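Local structure of gamma-glutamylcyclotransferase (Homo sapiens, 3CRY) at residues S16-A21 and V83-K88. The protein catalyses the release of 5-oxoproline from gamma-glutamyl dipeptides, works as a homodimer, and may contribute to glutathione homeostasis. The protein carries 1 engineered substitution. Residues are numbered along the deposited sequence; the frame is centred on the assembly and turned at random.
Sequences SFLYFA and VWKMNK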
loop_
_atom_site.group_PDB
_atom_site.type_symbol
_atom_site.label_atom_id
_atom_site.label_comp_id
_atom_site.label_asym_id
_atom_site.label_seq_id
_atom_site.Cartn_x
_atom_site.Cartn_y
_atom_site.Cartn_z
ATOM N N SER A 16 -16.900 11.270 8.841
ATOM C CA SER A 16 -15.875 11.740 7.888
ATOM C C SER A 16 -14.582 10.940 7.909
ATOM O O SER A 16 -14.298 10.204 8.856
ATOM C CB SER A 16 -15.538 13.207 8.160
ATOM O OG SER A 16 -16.696 14.007 8.019
ATOM N N PHE A 17 -13.790 11.106 6.852
ATOM C CA PHE A 17 -12.442 10.563 6.825
ATOM C C PHE A 17 -11.507 11.593 6.194
ATOM O O PHE A 17 -11.960 12.512 5.519
ATOM C CB PHE A 17 -12.381 9.214 6.089
ATOM C CG PHE A 17 -12.511 9.314 4.594
ATOM C CD1 PHE A 17 -13.769 9.424 3.991
ATOM C CD2 PHE A 17 -11.372 9.295 3.782
ATOM C CE1 PHE A 17 -13.899 9.497 2.609
ATOM C CE2 PHE A 17 -11.488 9.379 2.392
ATOM C CZ PHE A 17 -12.745 9.483 1.797
ATOM N N LEU A 18 -10.212 11.420 6.414
ATOM C CA LEU A 18 -9.209 12.345 5.867
ATOM C C LEU A 18 -8.452 11.647 4.743
ATOM O O LEU A 18 -8.101 10.469 4.861
ATOM C CB LEU A 18 -8.240 12.783 6.962
ATOM C CG LEU A 18 -8.858 13.494 8.173
ATOM C CD1 LEU A 18 -7.804 13.785 9.186
ATOM C CD2 LEU A 18 -9.566 14.784 7.741
ATOM N N TYR A 19 -8.205 12.388 3.663
ATOM C CA TYR A 19 -7.595 11.859 2.436
ATOM C C TYR A 19 -6.344 12.698 2.118
ATOM O O TYR A 19 -6.429 13.910 2.010
ATOM C CB TYR A 19 -8.616 11.905 1.275
ATOM C CG TYR A 19 -7.971 11.816 -0.105
ATOM C CD1 TYR A 19 -7.100 10.761 -0.430
ATOM C CD2 TYR A 19 -8.239 12.765 -1.086
ATOM C CE1 TYR A 19 -6.482 10.689 -1.693
ATOM C CE2 TYR A 19 -7.648 12.685 -2.357
ATOM C CZ TYR A 19 -6.767 11.662 -2.648
ATOM O OH TYR A 19 -6.168 11.587 -3.883
ATOM N N PHE A 20 -5.191 12.036 1.965
ATOM C CA PHE A 20 -3.926 12.723 1.679
ATOM C C PHE A 20 -3.636 12.646 0.179
ATOM O O PHE A 20 -3.402 11.548 -0.374
ATOM C CB PHE A 20 -2.772 12.094 2.497
ATOM C CG PHE A 20 -1.399 12.664 2.197
ATOM C CD1 PHE A 20 -1.026 13.921 2.703
ATOM C CD2 PHE A 20 -0.463 11.933 1.437
ATOM C CE1 PHE A 20 0.255 14.470 2.433
ATOM C CE2 PHE A 20 0.824 12.457 1.193
ATOM C CZ PHE A 20 1.179 13.732 1.697
ATOM N N ALA A 21 -3.721 13.807 -0.471
ATOM C CA ALA A 21 -3.428 13.933 -1.915
ATOM C C ALA A 21 -2.046 14.479 -2.192
ATOM O O ALA A 21 -1.645 15.449 -1.575
ATOM C CB ALA A 21 -4.465 14.822 -2.589
ATOM N N VAL A 83 -4.283 17.495 2.775
ATOM C CA VAL A 83 -5.267 16.645 3.451
ATOM C C VAL A 83 -6.658 17.222 3.185
ATOM O O VAL A 83 -6.931 18.405 3.494
ATOM C CB VAL A 83 -4.989 16.508 4.973
ATOM C CG1 VAL A 83 -6.049 15.650 5.613
ATOM C CG2 VAL A 83 -3.572 15.893 5.210
ATOM N N TRP A 84 -7.518 16.377 2.612
ATOM C CA TRP A 84 -8.924 16.699 2.353
ATOM C C TRP A 84 -9.849 15.984 3.333
ATOM O O TRP A 84 -9.669 14.797 3.610
ATOM C CB TRP A 84 -9.324 16.277 0.928
ATOM C CG TRP A 84 -8.559 16.986 -0.163
ATOM C CD1 TRP A 84 -7.469 16.510 -0.834
ATOM C CD2 TRP A 84 -8.823 18.295 -0.694
ATOM N NE1 TRP A 84 -7.030 17.440 -1.751
ATOM C CE2 TRP A 84 -7.843 18.545 -1.690
ATOM C CE3 TRP A 84 -9.804 19.275 -0.437
ATOM C CZ2 TRP A 84 -7.799 19.757 -2.433
ATOM C CZ3 TRP A 84 -9.760 20.481 -1.169
ATOM C CH2 TRP A 84 -8.753 20.708 -2.155
ATOM N N LYS A 85 -10.859 16.696 3.835
ATOM C CA LYS A 85 -11.895 16.054 4.651
ATOM C C LYS A 85 -13.062 15.675 3.748
ATOM O O LYS A 85 -13.605 16.522 3.013
ATOM C CB LYS A 85 -12.376 17.009 5.744
ATOM C CG LYS A 85 -13.343 16.379 6.746
ATOM C CD LYS A 85 -13.715 17.445 7.774
ATOM C CE LYS A 85 -14.253 16.843 9.051
ATOM N NZ LYS A 85 -14.851 17.938 9.882
ATOM N N MET A 86 -13.444 14.403 3.804
ATOM C CA MET A 86 -14.506 13.872 2.952
ATOM C C MET A 86 -15.517 13.064 3.760
ATOM O O MET A 86 -15.180 12.548 4.841
ATOM C CB MET A 86 -13.879 13.016 1.852
ATOM C CG MET A 86 -13.107 13.848 0.821
ATOM S SD MET A 86 -12.219 12.851 -0.395
ATOM C CE MET A 86 -13.596 12.246 -1.346
ATOM N N ASN A 87 -16.747 12.954 3.264
ATOM C CA ASN A 87 -17.738 12.098 3.924
ATOM C C ASN A 87 -17.467 10.618 3.669
ATOM O O ASN A 87 -17.052 10.234 2.578
ATOM C CB ASN A 87 -19.170 12.453 3.518
ATOM C CG ASN A 87 -20.204 11.804 4.431
ATOM O OD1 ASN A 87 -20.533 10.626 4.283
ATOM N ND2 ASN A 87 -20.702 12.566 5.392
ATOM N N LYS A 88 -17.683 9.782 4.682
ATOM C CA LYS A 88 -17.434 8.340 4.525
ATOM C C LYS A 88 -18.288 7.703 3.415
ATOM O O LYS A 88 -17.906 6.686 2.832
ATOM C CB LYS A 88 -17.556 7.593 5.860
ATOM C CG LYS A 88 -16.279 7.640 6.681
ATOM C CD LYS A 88 -16.381 6.791 7.944
ATOM C CE LYS A 88 -15.154 6.981 8.817
ATOM N NZ LYS A 88 -15.462 6.714 10.258
#
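V83 pairs with F20 without hydrogen bonds, CG2 coming to the edge of the F20 ring, while CG1 reaches diagonally to L18 CB (3.9 Å). The pair illustrates how an antiparallel ladder sorts alternate side chains onto two faces: L18, F20, V83 and K85 on one, F17, Y19, W84 and M86 on the other. In the next, hydrogen-bonded pair, W84 N bonds to Y19 O and Y19 N to W84 O, both at 2.8 Å. Their rings lie nearly parallel, planes at 25°, but slid apart, W84 CD1 meeting Y19 CD2 while A21 CB sits at the indole edge; Y19 OH and W84 NE1 both bond to N25. K85 carries its aliphatic chain past L18 CD2 to S16. M86 pairs with F17 through two nearly straight backbone bonds; its CG, anti to the carbonyl carbon (chi1 -70°), carries SD obliquely against two rings, 5.0 Å from the F17 centroid. The F17 ring also has M86 CB 3.6 Å from CE1 and N87 O at its edge; an alanine here would probably cost M86 SD this ring contact, leaving that with Y19, and open a gap beside L94. K88 CE ends 3.3 Å from S16 O. The L18 and F20 backbones bond strand 16-21 to R123 of strand 119-126, closing the five strands into a barrel; helix 91-97 covers the F17, Y19 and M86 face, where Y19, an inferred substrate-binding residue, touches Q98, the engineered proton-acceptor position.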